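Local coordinates for protein putative sporulation-specific glycosylase YdhD (Bacillus subtilis subsp. subtilis str. 168, PDB 3CZ8) that probably hydrolyses glycosidic bonds of a polysaccharide during sporulation, as a family 18 glycosyl hydrolase with a chitinase-like catalytic domain, at residues T199-R202 with R203-F207; Q293-E297 with Y298-A302. The protein carries 1 engineered substitution. One frame throughout, in Å; residues are numbered along the deposited sequence.

Contact 1: residues T199-R202 with R203-F207; sequences TEIR and RTIEF
T204 holds OG1 beside its own backbone N (chi1 -59°), and this torsion turns the hydroxyl back onto the carbonyl of E200, one helical turn earlier. T204 OG1 donates to E200 O at 2.7 Å. The backbone N of T204 also donates to E200 O, at 2.9 Å, and the two donors arrive from opposite faces of the carbonyl plane. E200 O is thus gripped twice by one residue. A valine here would probably lose the hydroxyl bond, leaving E200 O only the backbone bond of the two, and with it the tie between the buried side chain and the preceding turn.

The R203 chain, extended from CG to NE, carries the guanidinium back beside T199. R203 NH1 comes back to T199 O at 3.1 Å in a weak bond, with that oxygen at the edge of the guanidinium. The backbone N of R203 donates to the same T199 O. E200, bent at chi2 (-57°), brings both carboxylate oxygens against R203 CD; the two side chains cross obliquely. The salt bridge from E200 OE2 to R203 NH1 is long, at 3.8 Å, and the oxygen lies well out of the guanidinium plane.

On the buried side, I201 CG2 meets I205 CD1 at 3.9 Å, and I294 of helix 285-297 packs on both isoleucines. Within the helix, the E200-R203 pair is i to i+3 and the others are i to i+4. This is an amphipathic helix, the one in the beta-alpha-beta unit between strands 177-181 and 217-220 of the TIM barrel.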
ATOM      1  N   THR A 199      15.727  -4.537  20.396  1.00 43.96           N
ATOM      2  CA  THR A 199      15.826  -5.016  21.766  1.00 47.24           C
ATOM      3  C   THR A 199      14.618  -5.882  22.137  1.00 45.88           C
ATOM      4  O   THR A 199      14.768  -6.940  22.744  1.00 46.38           O
ATOM      5  CB  THR A 199      15.975  -3.833  22.761  1.00 49.74           C
ATOM      6  OG1 THR A 199      14.960  -2.852  22.509  1.00 53.98           O
ATOM      7  CG2 THR A 199      17.343  -3.174  22.612  1.00 54.55           C
ATOM      8  N   GLU A 200      13.426  -5.445  21.743  1.00 42.48           N
ATOM      9  CA  GLU A 200      12.214  -6.202  22.037  1.00 40.91           C
ATOM     10  C   GLU A 200      12.010  -7.400  21.098  1.00 35.29           C
ATOM     11  O   GLU A 200      11.372  -8.384  21.476  1.00 33.01           O
ATOM     12  CB  GLU A 200      10.989  -5.283  22.046  1.00 38.71           C
ATOM     13  CG  GLU A 200      10.992  -4.214  23.135  1.00 40.07           C
ATOM     14  CD  GLU A 200      11.108  -4.778  24.550  1.00 62.05           C
ATOM     15  OE1 GLU A 200      10.358  -5.720  24.900  1.00 45.76           O
ATOM     16  OE2 GLU A 200      11.950  -4.263  25.316  1.00 59.22           O
ATOM     17  N   ILE A 201      12.554  -7.305  19.885  1.00 33.32           N
ATOM     18  CA  ILE A 201      12.550  -8.407  18.918  1.00 30.08           C
ATOM     19  C   ILE A 201      13.427  -9.548  19.438  1.00 39.29           C
ATOM     20  O   ILE A 201      13.033 -10.719  19.376  1.00 39.88           O
ATOM     21  CB  ILE A 201      13.016  -7.925  17.506  1.00 38.44           C
ATOM     22  CG1 ILE A 201      11.959  -7.012  16.879  1.00 34.75           C
ATOM     23  CG2 ILE A 201      13.308  -9.096  16.557  1.00 27.62           C
ATOM     24  CD1 ILE A 201      12.480  -6.223  15.708  1.00 36.24           C
ATOM     25  N   ARG A 202      14.599  -9.180  19.958  1.00 40.64           N
ATOM     26  CA  ARG A 202      15.529 -10.094  20.634  1.00 45.40           C
ATOM     27  C   ARG A 202      14.827 -10.885  21.735  1.00 35.74           C
ATOM     28  O   ARG A 202      14.876 -12.114  21.744  1.00 40.24           O
ATOM     29  CB  ARG A 202      16.694  -9.296  21.233  1.00 45.12           C
ATOM     30  CG  ARG A 202      17.689 -10.102  22.071  1.00 51.31           C
ATOM     31  CD  ARG A 202      18.901 -10.509  21.257  1.00 61.96           C
ATOM     32  NE  ARG A 202      19.592  -9.347  20.703  1.00 61.81           N
ATOM     33  CZ  ARG A 202      20.470  -9.394  19.705  1.00 77.41           C
ATOM     34  NH1 ARG A 202      20.781 -10.556  19.134  1.00 51.40           N
ATOM     35  NH2 ARG A 202      21.035  -8.271  19.274  1.00 68.91           N
ATOM     36  N   ARG A 203      14.169 -10.160  22.642  1.00 30.50           N
ATOM     37  CA  ARG A 203      13.405 -10.748  23.743  1.00 41.21           C
ATOM     38  C   ARG A 203      12.267 -11.650  23.268  1.00 40.66           C
ATOM     39  O   ARG A 203      12.044 -12.710  23.850  1.00 48.00           O
ATOM     40  CB  ARG A 203      12.847  -9.654  24.654  1.00 44.99           C
ATOM     41  CG  ARG A 203      13.844  -9.073  25.634  1.00 49.24           C
ATOM     42  CD  ARG A 203      13.296  -7.799  26.260  1.00 63.49           C
ATOM     43  NE  ARG A 203      14.240  -7.194  27.199  1.00 99.83           N
ATOM     44  CZ  ARG A 203      15.200  -6.331  26.864  1.00110.50           C
ATOM     45  NH1 ARG A 203      15.366  -5.954  25.601  1.00109.31           N
ATOM     46  NH2 ARG A 203      16.001  -5.843  27.802  1.00115.98           N
ATOM     47  N   THR A 204      11.562 -11.218  22.218  1.00 42.45           N
ATOM     48  CA  THR A 204      10.470 -11.993  21.611  1.00 31.63           C
ATOM     49  C   THR A 204      10.986 -13.322  21.068  1.00 31.37           C
ATOM     50  O   THR A 204      10.405 -14.373  21.350  1.00 42.48           O
ATOM     51  CB  THR A 204       9.761 -11.196  20.483  1.00 29.16           C
ATOM     52  OG1 THR A 204       9.239  -9.976  21.021  1.00 36.02           O
ATOM     53  CG2 THR A 204       8.615 -11.998  19.868  1.00 37.95           C
ATOM     54  N   ILE A 205      12.086 -13.264  20.314  1.00 34.17           N
ATOM     55  CA  ILE A 205      12.728 -14.456  19.756  1.00 31.50           C
ATOM     56  C   ILE A 205      13.170 -15.416  20.874  1.00 46.68           C
ATOM     57  O   ILE A 205      12.852 -16.607  20.830  1.00 45.69           O
ATOM     58  CB  ILE A 205      13.914 -14.082  18.825  1.00 32.85           C
ATOM     59  CG1 ILE A 205      13.398 -13.472  17.513  1.00 29.18           C
ATOM     60  CG2 ILE A 205      14.764 -15.306  18.487  1.00 22.42           C
ATOM     61  CD1 ILE A 205      14.473 -12.774  16.692  1.00 37.22           C
ATOM     62  N   GLU A 206      13.841 -14.866  21.891  1.00 40.53           N
ATOM     63  CA  GLU A 206      14.383 -15.627  23.021  1.00 36.67           C
ATOM     64  C   GLU A 206      13.293 -16.382  23.779  1.00 36.54           C
ATOM     65  O   GLU A 206      13.493 -17.527  24.189  1.00 39.02           O
ATOM     66  CB  GLU A 206      15.130 -14.688  23.976  1.00 29.27           C
ATOM     67  CG  GLU A 206      16.450 -15.239  24.513  1.00 56.32           C
ATOM     68  CD  GLU A 206      17.644 -14.817  23.674  1.00 55.34           C
ATOM     69  OE1 GLU A 206      17.894 -13.598  23.554  1.00 68.19           O
ATOM     70  OE2 GLU A 206      18.343 -15.703  23.145  1.00 59.53           O
ATOM     71  N   PHE A 207      12.143 -15.730  23.942  1.00 33.63           N
ATOM     72  CA  PHE A 207      10.956 -16.328  24.544  1.00 37.12           C
ATOM     73  C   PHE A 207      10.340 -17.412  23.648  1.00 44.60           C
ATOM     74  O   PHE A 207       9.835 -18.420  24.148  1.00 47.74           O
ATOM     75  CB  PHE A 207       9.938 -15.224  24.852  1.00 41.52           C
ATOM     76  CG  PHE A 207       8.616 -15.720  25.377  1.00 50.03           C
ATOM     77  CD1 PHE A 207       8.479 -16.106  26.709  1.00 44.00           C
ATOM     78  CD2 PHE A 207       7.494 -15.759  24.549  1.00 39.62           C
ATOM     79  CE1 PHE A 207       7.256 -16.552  27.201  1.00 23.09           C
ATOM     80  CE2 PHE A 207       6.268 -16.198  25.032  1.00 35.40           C
ATOM     81  CZ  PHE A 207       6.147 -16.593  26.365  1.00 37.91           C
TER

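Contact 2: residues Q293-E297 with Y298-A302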
ATOM      1  N   GLN A 293      19.060  -9.950   9.767  1.00 35.20           N
ATOM      2  CA  GLN A 293      20.268 -10.346  10.482  1.00 50.04           C
ATOM      3  C   GLN A 293      19.981 -11.149  11.753  1.00 46.29           C
ATOM      4  O   GLN A 293      20.632 -12.163  11.991  1.00 53.94           O
ATOM      5  CB  GLN A 293      21.122  -9.121  10.812  1.00 38.19           C
ATOM      6  CG  GLN A 293      22.026  -8.662   9.678  1.00 57.66           C
ATOM      7  CD  GLN A 293      22.767  -7.376  10.010  1.00 72.99           C
ATOM      8  OE1 GLN A 293      23.278  -7.207  11.122  1.00 86.18           O
ATOM      9  NE2 GLN A 293      22.826  -6.459   9.046  1.00 59.68           N
ATOM     10  N   ILE A 294      19.004 -10.708  12.550  1.00 40.22           N
ATOM     11  CA  ILE A 294      18.626 -11.427  13.776  1.00 43.64           C
ATOM     12  C   ILE A 294      17.837 -12.710  13.485  1.00 47.32           C
ATOM     13  O   ILE A 294      17.811 -13.636  14.300  1.00 57.16           O
ATOM     14  CB  ILE A 294      17.903 -10.510  14.808  1.00 43.13           C
ATOM     15  CG1 ILE A 294      18.087 -11.061  16.226  1.00 50.75           C
ATOM     16  CG2 ILE A 294      16.427 -10.298  14.453  1.00 50.96           C
ATOM     17  CD1 ILE A 294      17.745 -10.099  17.331  1.00 36.66           C
ATOM     18  N   VAL A 295      17.210 -12.760  12.312  1.00 45.08           N
ATOM     19  CA  VAL A 295      16.559 -13.969  11.827  1.00 45.25           C
ATOM     20  C   VAL A 295      17.634 -15.003  11.482  1.00 51.69           C
ATOM     21  O   VAL A 295      17.504 -16.181  11.834  1.00 44.32           O
ATOM     22  CB  VAL A 295      15.608 -13.658  10.635  1.00 40.74           C
ATOM     23  CG1 VAL A 295      15.373 -14.879   9.739  1.00 42.04           C
ATOM     24  CG2 VAL A 295      14.279 -13.116  11.160  1.00 33.74           C
ATOM     25  N   ARG A 296      18.706 -14.536  10.844  1.00 38.40           N
ATOM     26  CA  ARG A 296      19.832 -15.385  10.464  1.00 48.04           C
ATOM     27  C   ARG A 296      20.662 -15.823  11.669  1.00 39.95           C
ATOM     28  O   ARG A 296      21.112 -16.966  11.723  1.00 39.33           O
ATOM     29  CB  ARG A 296      20.718 -14.678   9.435  1.00 46.99           C
ATOM     30  CG  ARG A 296      20.100 -14.587   8.050  1.00 42.46           C
ATOM     31  CD  ARG A 296      20.943 -13.732   7.117  1.00 60.32           C
ATOM     32  NE  ARG A 296      22.037 -14.491   6.518  1.00 60.28           N
ATOM     33  CZ  ARG A 296      22.926 -13.991   5.665  1.00 77.02           C
ATOM     34  NH1 ARG A 296      22.868 -12.715   5.300  1.00 72.17           N
ATOM     35  NH2 ARG A 296      23.881 -14.771   5.176  1.00 70.11           N
ATOM     36  N   GLU A 297      20.847 -14.907  12.623  1.00 43.59           N
ATOM     37  CA  GLU A 297      21.543 -15.166  13.888  1.00 48.88           C
ATOM     38  C   GLU A 297      20.905 -16.314  14.686  1.00 54.76           C
ATOM     39  O   GLU A 297      21.609 -17.142  15.262  1.00 64.46           O
ATOM     40  CB  GLU A 297      21.582 -13.890  14.742  1.00 40.06           C
ATOM     41  CG  GLU A 297      22.375 -14.006  16.053  1.00 45.72           C
ATOM     42  CD  GLU A 297      22.137 -12.849  17.026  1.00 59.00           C
ATOM     43  OE1 GLU A 297      22.340 -13.053  18.244  1.00 54.75           O
ATOM     44  OE2 GLU A 297      21.759 -11.740  16.589  1.00 57.28           O
ATOM     45  N   TYR A 298      19.577 -16.363  14.707  1.00 48.91           N
ATOM     46  CA  TYR A 298      18.860 -17.359  15.492  1.00 39.58           C
ATOM     47  C   TYR A 298      18.370 -18.546  14.672  1.00 43.91           C
ATOM     48  O   TYR A 298      17.564 -19.343  15.172  1.00 48.88           O
ATOM     49  CB  TYR A 298      17.691 -16.708  16.225  1.00 37.78           C
ATOM     50  CG  TYR A 298      18.094 -15.936  17.451  1.00 39.95           C
ATOM     51  CD1 TYR A 298      18.343 -14.568  17.393  1.00 31.55           C
ATOM     52  CD2 TYR A 298      18.216 -16.574  18.681  1.00 27.49           C
ATOM     53  CE1 TYR A 298      18.706 -13.856  18.534  1.00 35.04           C
ATOM     54  CE2 TYR A 298      18.573 -15.873  19.824  1.00 41.72           C
ATOM     55  CZ  TYR A 298      18.816 -14.519  19.746  1.00 36.76           C
ATOM     56  OH  TYR A 298      19.170 -13.838  20.888  1.00 51.02           O
ATOM     57  N   ARG A 299      18.868 -18.648  13.432  1.00 44.14           N
ATOM     58  CA  ARG A 299      18.506 -19.721  12.496  0.50 44.55           C
ATOM     59  C   ARG A 299      16.992 -19.877  12.308  1.00 52.51           C
ATOM     60  O   ARG A 299      16.471 -20.996  12.206  1.00 56.12           O
ATOM     61  CB  ARG A 299      19.158 -21.052  12.903  0.50 49.63           C
ATOM     62  CG  ARG A 299      20.564 -21.261  12.366  0.50 44.23           C
ATOM     63  CD  ARG A 299      21.119 -22.609  12.812  0.50 38.44           C
ATOM     64  NE  ARG A 299      21.716 -23.343  11.698  0.50 38.61           N
ATOM     65  CZ  ARG A 299      21.054 -24.195  10.919  0.50 29.22           C
ATOM     66  NH1 ARG A 299      21.682 -24.810   9.927  0.50 31.92           N
ATOM     67  NH2 ARG A 299      19.763 -24.438  11.128  0.50 39.03           N
ATOM     68  N   LEU A 300      16.288 -18.748  12.254  1.00 52.35           N
ATOM     69  CA  LEU A 300      14.834 -18.732  12.082  1.00 40.16           C
ATOM     70  C   LEU A 300      14.453 -18.971  10.622  1.00 31.48           C
ATOM     71  O   LEU A 300      15.303 -18.882   9.738  1.00 39.39           O
ATOM     72  CB  LEU A 300      14.272 -17.402  12.586  1.00 37.12           C
ATOM     73  CG  LEU A 300      13.758 -17.283  14.027  1.00 52.71           C
ATOM     74  CD1 LEU A 300      14.363 -18.270  15.035  1.00 35.85           C
ATOM     75  CD2 LEU A 300      13.886 -15.851  14.511  1.00 39.45           C
ATOM     76  N   GLN A 301      13.176 -19.263  10.374  1.00 32.12           N
ATOM     77  CA  GLN A 301      12.698 -19.621   9.033  1.00 31.65           C
ATOM     78  C   GLN A 301      12.722 -18.482   8.019  1.00 40.36           C
ATOM     79  O   GLN A 301      13.207 -18.663   6.899  1.00 41.04           O
ATOM     80  CB  GLN A 301      11.288 -20.219   9.099  1.00 32.98           C
ATOM     81  CG  GLN A 301      10.634 -20.548   7.744  1.00 36.33           C
ATOM     82  CD  GLN A 301      11.306 -21.705   6.991  1.00 53.12           C
ATOM     83  OE1 GLN A 301      11.317 -21.725   5.763  1.00 39.97           O
ATOM     84  NE2 GLN A 301      11.848 -22.674   7.724  1.00 42.38           N
ATOM     85  N   ALA A 302      12.199 -17.319   8.412  1.00 36.70           N
ATOM     86  CA  ALA A 302      11.954 -16.231   7.467  1.00 35.05           C
ATOM     87  C   ALA A 302      11.651 -14.889   8.112  1.00 35.87           C
ATOM     88  O   ALA A 302      11.343 -14.800   9.304  1.00 36.07           O
ATOM     89  CB  ALA A 302      10.805 -16.602   6.538  1.00 27.62           C
TER
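Y298 lays one ring edge along I294, the two side chains side by side and pointing the same way. Its CE1 lies 3.7 Å from I294 CG1. That branch is anti to the backbone N of I294 (chi1 -155°), which carries it along the helix toward the ring. I294 O also sits in plane at the ring edge, 3.3 Å from Y298 CD1. Y298 N also donates to I294 O.

E297 runs extended alongside the same tyrosine. Its OE1 is 3.7 Å from Y298 CE1, and the carboxylate is turned 28° from the ring plane. The other oxygen, OE2, forms a salt bridge with R202 of helix 198-208.

The chain then closes the helix in a Schellman motif. R299, with positive phi, is the C-prime residue. L300 N reaches back to V295 O at 2.9 Å, in the carbonyl plane, while R299 N makes a weak bond to R296 O at 3.3 Å. The turn sets L300 CB against V295 CG1 at 4.0 Å, the two side chains crossing at about a right angle. Both are buried and pack on I219 of strand 217-220. On the outer side, R296 pairs with D20 and packs on Q254 of the second subunit.

Overall arrangement
Contact 1 comes first along the chain, within helix 198-208. Contact 2 follows at the end of helix 285-297, where the chain turns into strand 302-310. Their centres are about 12 Å apart, on the same side of the chain's centre. The two helices pack together outside the barrel sheet, where strands 217-220 and 302-310 run parallel as neighbours. The contacts touch directly: I205 CG2 packs on Y298 CG at 3.5 Å, and E206 OE1 probably hydrogen-bonds Y298 OH at 3.0 Å. Between them the chain forms the five-stranded antiparallel sheet. Both contacts are structural packing of the catalytic domain and lie away from the predicted proton donor E120.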